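Local structure of arginine--tRNA ligase (Campylobacter jejuni, 3FNR) at residues Ala39-Pro44 / Asn81-Leu86; Ser89-Val94 / Glu134-Leu139; Val116-Glu121 / Asp145-Leu150; Phe123-Lys128 / Ala140-Asp145; Gln153-Glu156 / Lys161-Ser164. The protein attaches L-arginine to its cognate tRNA at the expense of ATP, releasing AMP and diphosphate, as a monomeric class I aminoacyl-tRNA synthetase. The protein carries 1 engineered substitution. All coordinates share one frame; numbering follows the deposited sequence.

Interaction 1 of 5, residues Ala39-Pro44 / Asn81-Leu86; sequences ANPTGP and NQIYLL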
# COMPACT_ATOMS: atom_id res chain seq x y z
N ALA A 39 2.32 2.04 -11.23
CA ALA A 39 1.67 1.42 -12.37
C ALA A 39 1.69 2.37 -13.55
O ALA A 39 1.68 3.60 -13.37
CB ALA A 39 0.26 1.05 -12.01
N ASN A 40 1.73 1.81 -14.76
CA ASN A 40 1.65 2.60 -15.99
C ASN A 40 0.38 3.44 -16.05
O ASN A 40 -0.70 2.93 -15.74
CB ASN A 40 1.71 1.67 -17.19
CG ASN A 40 3.04 0.97 -17.31
OD1 ASN A 40 4.07 1.46 -16.84
ND2 ASN A 40 3.04 -0.19 -17.95
N PRO A 41 0.50 4.73 -16.45
CA PRO A 41 -0.66 5.63 -16.49
C PRO A 41 -1.52 5.41 -17.74
O PRO A 41 -1.84 6.36 -18.47
CB PRO A 41 -0.02 7.02 -16.50
CG PRO A 41 1.29 6.81 -17.20
CD PRO A 41 1.74 5.41 -16.86
N THR A 42 -1.88 4.15 -17.98
CA THR A 42 -2.55 3.73 -19.19
C THR A 42 -3.90 3.06 -18.88
O THR A 42 -4.52 2.45 -19.75
CB THR A 42 -1.68 2.73 -19.96
OG1 THR A 42 -1.40 1.61 -19.12
CG2 THR A 42 -0.37 3.39 -20.39
N GLY A 43 -4.32 3.18 -17.62
CA GLY A 43 -5.56 2.56 -17.16
C GLY A 43 -5.78 2.66 -15.66
O GLY A 43 -4.90 3.13 -14.93
N PRO A 44 -6.96 2.23 -15.18
CA PRO A 44 -7.19 2.12 -13.74
C PRO A 44 -6.37 0.97 -13.16
O PRO A 44 -5.97 0.06 -13.91
CB PRO A 44 -8.69 1.80 -13.64
CG PRO A 44 -9.03 1.17 -14.95
CD PRO A 44 -8.15 1.83 -15.96
N ASN A 81 6.86 7.10 -26.01
CA ASN A 81 6.94 5.75 -26.55
C ASN A 81 6.17 4.72 -25.70
O ASN A 81 5.76 3.67 -26.20
CB ASN A 81 8.41 5.32 -26.70
CG ASN A 81 9.27 6.37 -27.40
OD1 ASN A 81 9.48 6.31 -28.62
ND2 ASN A 81 9.76 7.35 -26.63
N GLN A 82 5.99 5.04 -24.42
CA GLN A 82 5.26 4.19 -23.49
C GLN A 82 3.75 4.42 -23.57
O GLN A 82 2.96 3.47 -23.55
CB GLN A 82 5.76 4.42 -22.06
CG GLN A 82 7.22 4.03 -21.81
CD GLN A 82 7.38 2.62 -21.29
OE1 GLN A 82 7.06 1.64 -21.97
NE2 GLN A 82 7.90 2.50 -20.07
N ILE A 83 3.36 5.69 -23.67
CA ILE A 83 1.95 6.10 -23.64
C ILE A 83 1.30 6.26 -25.02
O ILE A 83 0.13 6.63 -25.10
CB ILE A 83 1.75 7.43 -22.85
CG1 ILE A 83 2.40 8.60 -23.59
CG2 ILE A 83 2.23 7.29 -21.40
CD1 ILE A 83 2.06 9.98 -23.04
N TYR A 84 2.06 5.99 -26.08
CA TYR A 84 1.58 6.12 -27.46
C TYR A 84 0.32 5.28 -27.70
O TYR A 84 -0.68 5.80 -28.21
CB TYR A 84 2.67 5.76 -28.48
CG TYR A 84 2.29 6.03 -29.93
CD1 TYR A 84 2.40 7.31 -30.47
CD2 TYR A 84 1.84 4.99 -30.76
CE1 TYR A 84 2.05 7.56 -31.81
CE2 TYR A 84 1.49 5.24 -32.09
CZ TYR A 84 1.60 6.52 -32.60
OH TYR A 84 1.26 6.76 -33.92
N LEU A 85 0.38 4.01 -27.30
CA LEU A 85 -0.74 3.07 -27.45
C LEU A 85 -2.03 3.55 -26.76
O LEU A 85 -3.12 3.31 -27.27
CB LEU A 85 -0.35 1.68 -26.92
CG LEU A 85 -0.66 0.42 -27.76
CD1 LEU A 85 -0.42 -0.86 -26.97
CD2 LEU A 85 -2.06 0.41 -28.36
N LEU A 86 -1.89 4.22 -25.62
CA LEU A 86 -3.04 4.82 -24.95
C LEU A 86 -3.69 5.92 -25.80
O LEU A 86 -4.92 5.99 -25.88
CB LEU A 86 -2.64 5.37 -23.57
CG LEU A 86 -3.74 6.02 -22.73
CD1 LEU A 86 -4.67 4.96 -22.15
CD2 LEU A 86 -3.12 6.88 -21.64
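Leu86 meets the loop backbone with its two methyl groups, each set against a different carbonyl: CD2 of Leu86 is 3.5 Å from O of Pro41, and CD1 of Leu86 is 3.5 Å from O of Thr42. Both methyls also approach CA of Thr42, the carbon that joins the two peptide groups. The fork reaches this far because CG of Leu86 stands anti to its own backbone nitrogen (chi1 -180°). One turn earlier on the helix, the CG2 branch of Ile83 lies 4.3 Å from Pro41 CG, a ring carbon.

Behind this first shell, the loop has a bend of its own. Pro41 is the centre of an inverse gamma turn, in which Thr42 N makes a weak hydrogen bond to Asn40 O (2.8 Å). The carbonyl oxygen of Thr42 is also hydrogen-bonded to the hydroxyl of Tyr114, while Pro44 packs on Leu150 and Asn154 of helix 136-157. Residues 39-44 open the 'HIGH' region, the class I signature that in this family helps to bind ATP, and helix 80-98 thus flanks the start of that signature.

The chemistry is that of shape: hydrocarbon branches lie against a proline ring and backbone carbonyls, so the helix packs on the turn by van der Waals contact while Thr42 O finds its polar partner in Tyr114.

Interaction 2 of 5, residues Ser89-Val94 / Glu134-Leu139; sequences SILLSV and ENIPSL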
# COMPACT_ATOMS: atom_id res chain seq x y z
N SER A 89 -5.36 4.06 -28.77
CA SER A 89 -6.57 3.33 -28.37
C SER A 89 -7.79 4.23 -28.22
O SER A 89 -8.90 3.84 -28.58
CB SER A 89 -6.32 2.55 -27.08
OG SER A 89 -5.23 1.66 -27.23
N ILE A 90 -7.58 5.43 -27.68
CA ILE A 90 -8.64 6.44 -27.52
C ILE A 90 -9.15 6.93 -28.87
O ILE A 90 -10.37 7.04 -29.08
CB ILE A 90 -8.17 7.65 -26.69
CG1 ILE A 90 -7.93 7.22 -25.24
CG2 ILE A 90 -9.19 8.81 -26.70
CD1 ILE A 90 -7.05 8.16 -24.51
N LEU A 91 -8.21 7.21 -29.78
CA LEU A 91 -8.51 7.58 -31.16
C LEU A 91 -9.40 6.53 -31.84
O LEU A 91 -10.40 6.87 -32.49
CB LEU A 91 -7.21 7.76 -31.96
CG LEU A 91 -7.36 7.97 -33.47
CD1 LEU A 91 -7.66 9.42 -33.76
CD2 LEU A 91 -6.12 7.51 -34.22
N LEU A 92 -9.04 5.26 -31.66
CA LEU A 92 -9.73 4.14 -32.29
C LEU A 92 -11.15 3.95 -31.76
O LEU A 92 -12.07 3.65 -32.53
CB LEU A 92 -8.91 2.85 -32.12
CG LEU A 92 -7.95 2.41 -33.23
CD1 LEU A 92 -7.11 3.54 -33.83
CD2 LEU A 92 -7.05 1.29 -32.73
N SER A 93 -11.34 4.16 -30.46
CA SER A 93 -12.67 4.05 -29.87
C SER A 93 -13.54 5.29 -30.12
O SER A 93 -14.76 5.21 -30.03
CB SER A 93 -12.60 3.71 -28.38
OG SER A 93 -12.28 4.85 -27.61
N VAL A 94 -12.91 6.43 -30.41
CA VAL A 94 -13.62 7.61 -30.92
C VAL A 94 -14.16 7.29 -32.32
O VAL A 94 -15.32 7.57 -32.62
CB VAL A 94 -12.72 8.90 -30.92
CG1 VAL A 94 -13.20 9.93 -31.94
CG2 VAL A 94 -12.67 9.53 -29.54
N GLU A 134 -1.84 12.20 -36.52
CA GLU A 134 -0.81 13.17 -36.17
C GLU A 134 -0.98 13.74 -34.76
O GLU A 134 -0.02 14.24 -34.16
CB GLU A 134 -0.71 14.30 -37.21
CG GLU A 134 -1.93 15.20 -37.33
CD GLU A 134 -1.84 16.14 -38.52
OE1 GLU A 134 -1.87 17.37 -38.32
OE2 GLU A 134 -1.74 15.64 -39.66
N ASN A 135 -2.20 13.66 -34.23
CA ASN A 135 -2.50 14.19 -32.90
C ASN A 135 -2.46 13.15 -31.78
O ASN A 135 -2.80 13.47 -30.63
CB ASN A 135 -3.83 14.94 -32.91
CG ASN A 135 -3.73 16.30 -33.61
OD1 ASN A 135 -2.88 17.13 -33.27
ND2 ASN A 135 -4.61 16.53 -34.57
N ILE A 136 -2.05 11.92 -32.10
CA ILE A 136 -1.94 10.83 -31.11
C ILE A 136 -1.11 11.18 -29.87
O ILE A 136 -1.61 11.00 -28.76
CB ILE A 136 -1.47 9.47 -31.74
CG1 ILE A 136 -2.48 8.96 -32.77
CG2 ILE A 136 -1.24 8.41 -30.65
CD1 ILE A 136 -1.99 7.76 -33.56
N PRO A 137 0.14 11.68 -30.03
CA PRO A 137 0.88 12.02 -28.80
C PRO A 137 0.35 13.23 -28.04
O PRO A 137 0.62 13.35 -26.84
CB PRO A 137 2.31 12.27 -29.29
CG PRO A 137 2.18 12.63 -30.70
CD PRO A 137 0.96 11.95 -31.24
N SER A 138 -0.38 14.12 -28.71
CA SER A 138 -1.09 15.19 -28.01
C SER A 138 -2.26 14.63 -27.21
O SER A 138 -2.58 15.13 -26.12
CB SER A 138 -1.60 16.25 -29.00
OG SER A 138 -0.53 16.96 -29.58
N LEU A 139 -2.89 13.59 -27.76
CA LEU A 139 -4.02 12.91 -27.14
C LEU A 139 -3.53 12.07 -25.96
O LEU A 139 -4.13 12.09 -24.88
CB LEU A 139 -4.73 12.00 -28.16
CG LEU A 139 -6.26 11.87 -28.22
CD1 LEU A 139 -6.63 10.58 -28.95
CD2 LEU A 139 -6.95 11.91 -26.85
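Leu139 points its forked end at the groove between Ile90 and Leu91, and the two sides of that groove receive it differently. Against Ile90 the side chains lie at a slant, with CD2 of Leu139 3.8 Å from CG2 of Ile90. The other methyl, CD1 of Leu139, goes deeper, to 3.8 Å from the backbone N of Leu91, and also lies near CB of Leu91. A turn earlier on the same helix, Ile136 meets Leu91 at about a right angle, CG1 of Ile136 lying 4.2 Å from CD2 of Leu91. Leu91 can present that methyl because its CG is turned anti to the backbone N (chi1 172°), and CD1 of Ile136 reaches it as well as CG1.

All four residues are buried. Ile90 also touches Leu118 and Ala122 of helix 113-126, Leu91 packs on Phe131, and Ile136 on Tyr84 and Leu88. The contact therefore belongs to the apolar interior of a three-helix cluster, built from helices 80-98, 113-126 and 136-157 in the connection that follows strand 69-76 of the catalytic domain and leads to strand 165-167.

Ile90 O and Leu139 N are bonded within their own helices. Ile90 O accepts from Val94 N (2.9 Å) and from Ser93 OG (3.3 Å), both arriving on the same face of its carbonyl plane, and Leu139 N is bonded to Asn135 O. The side chains that meet are all hydrocarbon, and the fit of their branches probably fixes how the two helices sit.

Interaction 3 of 5, residues Val116-Glu121 / Asp145-Leu150; sequences VDLAKE and DKMLVL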
# COMPACT_ATOMS: atom_id res chain seq x y z
N VAL A 116 -13.81 4.00 -23.34
CA VAL A 116 -14.92 4.63 -24.05
C VAL A 116 -15.40 5.91 -23.34
O VAL A 116 -15.84 6.84 -24.00
CB VAL A 116 -16.09 3.65 -24.40
CG1 VAL A 116 -15.57 2.44 -25.17
CG2 VAL A 116 -16.88 3.21 -23.18
N ASP A 117 -15.29 5.95 -22.01
CA ASP A 117 -15.63 7.15 -21.22
C ASP A 117 -14.65 8.29 -21.50
O ASP A 117 -15.05 9.46 -21.62
CB ASP A 117 -15.63 6.84 -19.71
CG ASP A 117 -16.68 5.81 -19.31
OD1 ASP A 117 -16.61 5.34 -18.15
OD2 ASP A 117 -17.55 5.46 -20.14
N LEU A 118 -13.38 7.93 -21.60
CA LEU A 118 -12.29 8.85 -21.86
C LEU A 118 -12.35 9.37 -23.30
O LEU A 118 -12.03 10.53 -23.54
CB LEU A 118 -10.97 8.13 -21.59
CG LEU A 118 -9.64 8.87 -21.46
CD1 LEU A 118 -9.70 9.98 -20.43
CD2 LEU A 118 -8.58 7.85 -21.10
N ALA A 119 -12.75 8.50 -24.23
CA ALA A 119 -13.00 8.87 -25.62
C ALA A 119 -14.13 9.89 -25.76
O ALA A 119 -14.08 10.77 -26.62
CB ALA A 119 -13.31 7.65 -26.44
N LYS A 120 -15.16 9.76 -24.92
CA LYS A 120 -16.27 10.71 -24.87
C LYS A 120 -15.81 12.03 -24.28
O LYS A 120 -16.28 13.10 -24.69
CB LYS A 120 -17.44 10.15 -24.06
CG LYS A 120 -18.30 9.15 -24.81
CD LYS A 120 -19.59 8.83 -24.06
CE LYS A 120 -20.61 9.96 -24.17
NZ LYS A 120 -21.89 9.65 -23.47
N GLU A 121 -14.90 11.96 -23.30
CA GLU A 121 -14.27 13.14 -22.73
C GLU A 121 -13.38 13.82 -23.77
O GLU A 121 -13.35 15.04 -23.84
CB GLU A 121 -13.44 12.78 -21.50
CG GLU A 121 -14.10 13.06 -20.16
CD GLU A 121 -13.17 12.77 -18.98
OE1 GLU A 121 -12.88 13.70 -18.20
OE2 GLU A 121 -12.73 11.60 -18.83
N ASP A 145 -2.51 11.99 -18.27
CA ASP A 145 -2.79 12.88 -17.15
C ASP A 145 -4.15 12.60 -16.53
O ASP A 145 -4.32 12.73 -15.32
CB ASP A 145 -2.69 14.35 -17.59
CG ASP A 145 -1.25 14.85 -17.66
OD1 ASP A 145 -0.41 14.40 -16.84
OD2 ASP A 145 -0.95 15.69 -18.53
N LYS A 146 -5.12 12.20 -17.35
CA LYS A 146 -6.45 11.83 -16.87
C LYS A 146 -6.38 10.49 -16.13
O LYS A 146 -7.01 10.32 -15.09
CB LYS A 146 -7.46 11.74 -18.02
CG LYS A 146 -7.86 13.07 -18.65
CD LYS A 146 -9.10 13.69 -18.01
CE LYS A 146 -8.76 14.83 -17.07
NZ LYS A 146 -9.96 15.66 -16.75
N MET A 147 -5.61 9.55 -16.69
CA MET A 147 -5.40 8.24 -16.06
C MET A 147 -4.64 8.32 -14.75
O MET A 147 -4.91 7.55 -13.84
CB MET A 147 -4.70 7.28 -17.02
CG MET A 147 -5.54 6.84 -18.21
SD MET A 147 -7.03 5.91 -17.80
CE MET A 147 -8.23 7.20 -17.51
N LEU A 148 -3.71 9.26 -14.66
CA LEU A 148 -2.99 9.50 -13.42
C LEU A 148 -3.92 10.08 -12.36
O LEU A 148 -3.76 9.80 -11.18
CB LEU A 148 -1.81 10.45 -13.66
CG LEU A 148 -0.57 10.26 -12.79
CD1 LEU A 148 -0.03 8.84 -12.91
CD2 LEU A 148 0.48 11.27 -13.18
N VAL A 149 -4.88 10.90 -12.80
CA VAL A 149 -5.94 11.40 -11.93
C VAL A 149 -6.80 10.22 -11.47
O VAL A 149 -7.13 10.13 -10.28
CB VAL A 149 -6.78 12.53 -12.62
CG1 VAL A 149 -8.16 12.69 -11.98
CG2 VAL A 149 -6.03 13.85 -12.58
N LEU A 150 -7.13 9.32 -12.40
CA LEU A 150 -7.90 8.11 -12.11
C LEU A 150 -7.19 7.18 -11.12
O LEU A 150 -7.81 6.70 -10.16
CB LEU A 150 -8.25 7.33 -13.40
CG LEU A 150 -9.14 6.09 -13.21
CD1 LEU A 150 -10.47 6.41 -12.52
CD2 LEU A 150 -9.40 5.38 -14.54
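This is a partly buried helix-to-helix contact, apolar inside and charged at its margin, where helix 113-126 passes helix 136-157. The two short segments run at 129° to each other, nearer antiparallel than parallel, and their axes come no nearer than 12.0 Å, so long side chains have to bridge the interval. Leu118 does most of this. Its CD1 lies 3.7 Å from CB of Lys146, the two side chains meeting at a slant, while its CD2 reaches tip to tip toward Met147 and ends 3.7 Å from CE of that residue. The sulfur of Met147 is a little farther from the same Leu118 methyl.

Both helices lie within the long connection between parallel strands 69-76 and 165-167 of the class I catalytic fold, and Met147 ties their packing to the nucleotide signature. Its side chain also touches Pro41 and Gly43 of the 'HIGH' region, while Leu118 also packs on Ile90 of helix 80-98 and on Trp142.

One turn after Leu118, Glu121 carries the contact outward. Its OE1 forms a long salt bridge with NZ of Lys146, at 3.8 Å, and lies as close to CD of Lys146 as to the ammonium group. Lys146 is folded at its second and third torsions (chi2 -92°, chi3 103°), which gives Leu118 the inner methylenes and Glu121 the outer end of one chain. Glu121 also touches Trp142. At this length, and with Glu121 exposed to solvent, the attraction is probably modest.

Interaction 4 of 5, residues Phe123-Lys128 / Ala140-Asp145; sequences FEKFGK and ADWAKD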
# COMPACT_ATOMS: atom_id res chain seq x y z
N PHE A 123 -13.60 13.59 -27.19
CA PHE A 123 -14.40 14.13 -28.29
C PHE A 123 -15.06 15.46 -27.93
O PHE A 123 -15.21 16.34 -28.78
CB PHE A 123 -15.45 13.11 -28.72
CG PHE A 123 -16.18 13.49 -29.97
CD1 PHE A 123 -15.58 13.38 -31.21
CD2 PHE A 123 -17.50 13.96 -29.90
CE1 PHE A 123 -16.26 13.73 -32.37
CE2 PHE A 123 -18.19 14.32 -31.05
CZ PHE A 123 -17.57 14.20 -32.29
N GLU A 124 -15.43 15.61 -26.66
CA GLU A 124 -16.05 16.83 -26.14
C GLU A 124 -15.05 17.98 -26.00
O GLU A 124 -15.39 19.14 -26.23
CB GLU A 124 -16.71 16.55 -24.79
CG GLU A 124 -17.86 17.49 -24.45
CD GLU A 124 -19.04 17.32 -25.38
OE1 GLU A 124 -19.51 18.35 -25.92
OE2 GLU A 124 -19.49 16.17 -25.58
N LYS A 125 -13.82 17.64 -25.62
CA LYS A 125 -12.76 18.61 -25.36
C LYS A 125 -12.12 19.12 -26.66
O LYS A 125 -11.94 20.33 -26.84
CB LYS A 125 -11.71 17.99 -24.42
CG LYS A 125 -10.32 18.64 -24.41
CD LYS A 125 -10.25 19.83 -23.48
CE LYS A 125 -8.82 20.32 -23.33
NZ LYS A 125 -8.74 21.52 -22.45
N PHE A 126 -11.80 18.20 -27.56
CA PHE A 126 -10.98 18.52 -28.73
C PHE A 126 -11.78 18.75 -30.00
O PHE A 126 -11.33 19.45 -30.90
CB PHE A 126 -9.94 17.43 -28.94
CG PHE A 126 -8.90 17.36 -27.86
CD1 PHE A 126 -7.92 18.35 -27.76
CD2 PHE A 126 -8.90 16.32 -26.94
CE1 PHE A 126 -6.95 18.30 -26.76
CE2 PHE A 126 -7.94 16.26 -25.94
CZ PHE A 126 -6.96 17.25 -25.85
N GLY A 127 -12.97 18.14 -30.08
CA GLY A 127 -13.80 18.22 -31.28
C GLY A 127 -13.39 17.20 -32.34
O GLY A 127 -12.28 16.68 -32.31
N LYS A 128 -14.31 16.96 -33.27
CA LYS A 128 -14.17 15.95 -34.34
C LYS A 128 -12.91 16.11 -35.19
O LYS A 128 -12.29 15.12 -35.59
CB LYS A 128 -15.41 16.01 -35.24
CG LYS A 128 -15.63 14.81 -36.15
CD LYS A 128 -17.09 14.73 -36.57
CE LYS A 128 -17.43 15.62 -37.76
NZ LYS A 128 -17.35 14.87 -39.04
N ALA A 140 -2.43 11.35 -26.18
CA ALA A 140 -1.78 10.53 -25.16
C ALA A 140 -1.31 11.32 -23.94
O ALA A 140 -1.47 10.85 -22.82
CB ALA A 140 -0.63 9.76 -25.76
N ASP A 141 -0.75 12.51 -24.15
CA ASP A 141 -0.34 13.40 -23.05
C ASP A 141 -1.51 13.83 -22.18
O ASP A 141 -1.41 13.82 -20.95
CB ASP A 141 0.38 14.65 -23.59
CG ASP A 141 1.77 14.35 -24.13
OD1 ASP A 141 2.32 13.26 -23.86
OD2 ASP A 141 2.31 15.22 -24.85
N TRP A 142 -2.60 14.22 -22.84
CA TRP A 142 -3.85 14.61 -22.18
C TRP A 142 -4.45 13.41 -21.45
O TRP A 142 -4.96 13.55 -20.34
CB TRP A 142 -4.86 15.15 -23.21
CG TRP A 142 -6.24 15.39 -22.65
CD1 TRP A 142 -6.68 16.52 -22.01
CD2 TRP A 142 -7.36 14.49 -22.68
NE1 TRP A 142 -8.00 16.38 -21.65
CE2 TRP A 142 -8.44 15.14 -22.04
CE3 TRP A 142 -7.55 13.20 -23.18
CZ2 TRP A 142 -9.70 14.54 -21.89
CZ3 TRP A 142 -8.80 12.60 -23.03
CH2 TRP A 142 -9.86 13.27 -22.39
N ALA A 143 -4.40 12.26 -22.11
CA ALA A 143 -4.98 11.02 -21.60
C ALA A 143 -4.26 10.50 -20.37
O ALA A 143 -4.90 10.18 -19.38
CB ALA A 143 -4.99 9.97 -22.67
N LYS A 144 -2.93 10.42 -20.45
CA LYS A 144 -2.11 9.87 -19.37
C LYS A 144 -2.25 10.70 -18.10
O LYS A 144 -2.13 10.16 -17.00
CB LYS A 144 -0.64 9.69 -19.79
CG LYS A 144 0.18 10.98 -19.94
CD LYS A 144 1.03 11.29 -18.71
CE LYS A 144 2.07 12.37 -19.01
NZ LYS A 144 1.52 13.74 -19.05
N ASP A 145 -2.51 11.99 -18.27
CA ASP A 145 -2.79 12.88 -17.15
C ASP A 145 -4.15 12.60 -16.53
O ASP A 145 -4.32 12.73 -15.32
CB ASP A 145 -2.69 14.35 -17.59
CG ASP A 145 -1.25 14.85 -17.66
OD1 ASP A 145 -0.41 14.40 -16.84
OD2 ASP A 145 -0.95 15.69 -18.53
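A T-shaped (edge-to-face) aromatic pair joins the last turn of helix 113-126 to helix 136-157, at the surface of the helical cluster in the catalytic domain. Phe126 supplies the edge and Trp142 the face: the phenyl ring and the five-membered ring of Trp142 have centroids 5.0 Å apart and planes at 81°. CE2 and CZ of Phe126 do the touching, CE2 lying 3.8 Å from CD2 of Trp142 and CZ 3.8 Å from CG of Trp142. The indole is brought to this edge with its CG anti to the backbone N (chi1 172°).

Phe126 is the final helical residue here. Gly127 then leaves the helix with positive phi, although its N is still bonded to Phe123 O. The phenyl ring is also stacked with Phe130, while Trp142 also touches Leu118, Glu121 and Ala122 of helix 113-126, so the pair links the helix end to the side of its neighbour.

Lys125 contributes with hydrocarbon rather than charge. Its CG approaches NE1 of Trp142 obliquely, at 4.3 Å, and the same Lys125 CG sits over the centre of the Phe126 ring, 3.6 Å above its plane.

Interaction 5 of 5, residues Gln153-Glu156 / Lys161-Ser164; sequences QNLE and KIDS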
# COMPACT_ATOMS: atom_id res chain seq x y z
N GLN A 153 -7.23 8.55 -7.61
CA GLN A 153 -8.51 8.34 -6.92
C GLN A 153 -8.83 6.87 -6.63
O GLN A 153 -9.50 6.57 -5.64
CB GLN A 153 -9.68 9.11 -7.57
CG GLN A 153 -9.94 8.83 -9.03
CD GLN A 153 -10.70 9.95 -9.74
OE1 GLN A 153 -11.39 9.71 -10.72
NE2 GLN A 153 -10.56 11.18 -9.24
N ASN A 154 -8.31 5.96 -7.47
CA ASN A 154 -8.30 4.52 -7.18
C ASN A 154 -7.62 4.25 -5.85
O ASN A 154 -8.12 3.48 -5.04
CB ASN A 154 -7.55 3.73 -8.27
CG ASN A 154 -8.37 3.49 -9.52
OD1 ASN A 154 -7.91 2.79 -10.42
ND2 ASN A 154 -9.57 4.06 -9.59
N LEU A 155 -6.48 4.90 -5.64
CA LEU A 155 -5.72 4.80 -4.41
C LEU A 155 -6.41 5.50 -3.24
O LEU A 155 -6.37 5.02 -2.11
CB LEU A 155 -4.32 5.39 -4.60
CG LEU A 155 -3.33 4.57 -5.45
CD1 LEU A 155 -2.07 5.39 -5.74
CD2 LEU A 155 -2.98 3.26 -4.75
N GLU A 156 -7.03 6.65 -3.50
CA GLU A 156 -7.71 7.41 -2.46
C GLU A 156 -8.92 6.64 -1.94
O GLU A 156 -9.26 6.73 -0.76
CB GLU A 156 -8.15 8.77 -3.00
CG GLU A 156 -7.82 9.95 -2.08
CD GLU A 156 -8.75 10.07 -0.88
OE1 GLU A 156 -8.47 9.45 0.17
OE2 GLU A 156 -9.74 10.82 -0.98
N LYS A 161 -2.66 7.72 -0.15
CA LYS A 161 -2.10 8.90 -0.82
C LYS A 161 -0.57 8.77 -0.86
O LYS A 161 0.05 8.48 0.16
CB LYS A 161 -2.49 10.18 -0.09
CG LYS A 161 -3.96 10.55 -0.19
CD LYS A 161 -4.23 11.82 0.61
CE LYS A 161 -5.71 12.21 0.57
NZ LYS A 161 -6.13 12.69 -0.77
N ILE A 162 0.02 8.96 -2.03
CA ILE A 162 1.47 8.90 -2.20
C ILE A 162 2.02 10.34 -2.31
O ILE A 162 1.43 11.19 -2.96
CB ILE A 162 1.85 8.00 -3.40
CG1 ILE A 162 1.45 6.54 -3.10
CG2 ILE A 162 3.34 8.07 -3.73
CD1 ILE A 162 1.72 5.56 -4.22
N ASP A 163 3.14 10.60 -1.64
CA ASP A 163 3.61 11.97 -1.44
C ASP A 163 4.35 12.63 -2.62
O ASP A 163 4.52 13.85 -2.64
CB ASP A 163 4.44 12.05 -0.15
CG ASP A 163 3.58 11.94 1.10
OD1 ASP A 163 2.35 11.79 0.98
OD2 ASP A 163 4.13 12.00 2.22
N SER A 164 4.77 11.82 -3.59
CA SER A 164 5.51 12.35 -4.74
C SER A 164 5.31 11.48 -5.96
O SER A 164 5.56 10.28 -5.92
CB SER A 164 7.01 12.48 -4.42
OG SER A 164 7.70 13.12 -5.47
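Lys161 lies alongside Glu156, the two side chains pointing the same way, so that the lysine overlaps the length of the glutamate instead of meeting it head-on. The nearest approach is between NZ of Lys161 and CG of Glu156, at 3.5 Å. The carboxylate oxygen OE2 of Glu156 is 4.1 Å from NZ of Lys161, beyond the range of a salt bridge, and OE1 of Glu156 is nearer to CE of Lys161 (3.9 Å). Lys161 is extended as far as CE and bends at its last torsion (chi4 -70°), which puts the ammonium group beside the glutamate methylene. Any attraction between the opposite charges is therefore probably loose.

The chain here leaves helix 136-157 and turns toward strand 165-167, completing the helical crossover that began at parallel strand 69-76. The strand side is already engaged within the second segment: Asp163 N is hydrogen-bonded to Thr72 OG1, and Ser164 pairs through its backbone with Tyr74.

On the buried side of the turn, Leu155 and Ile162 meet at an oblique angle, CD1 of Leu155 lying 4.1 Å from CD1 of Ile162. Leu155 also packs on Leu45 of the 'HIGH' region, and OD1 of the neighbouring Asn154 accepts a hydrogen bond from Leu45 N. Ile162 also touches Tyr36 and, on strand 69-76, Thr72 and Tyr74.

Overall arrangement
From the N terminus, interaction 1 closes the first loop, bringing the start of the 'HIGH' region against helix 80-98. The chain then enters the helical cluster, where interaction 2 ties helix 80-98 to the beginning of helix 136-157. Interactions 3 and 4 both join helix 113-126 to helix 136-157; interaction 4 lies within the loop of interaction 3, shares Asp145 with it, and each crosses interaction 2 along the chain. Interaction 5 follows in series, closing the short turn from helix 136-157 toward strand 165-167. Helix 136-157 thus serves interactions 2 to 5, running from the helical cluster back to the central sheet, with the centres of interactions 2 and 5 about 27 Å apart.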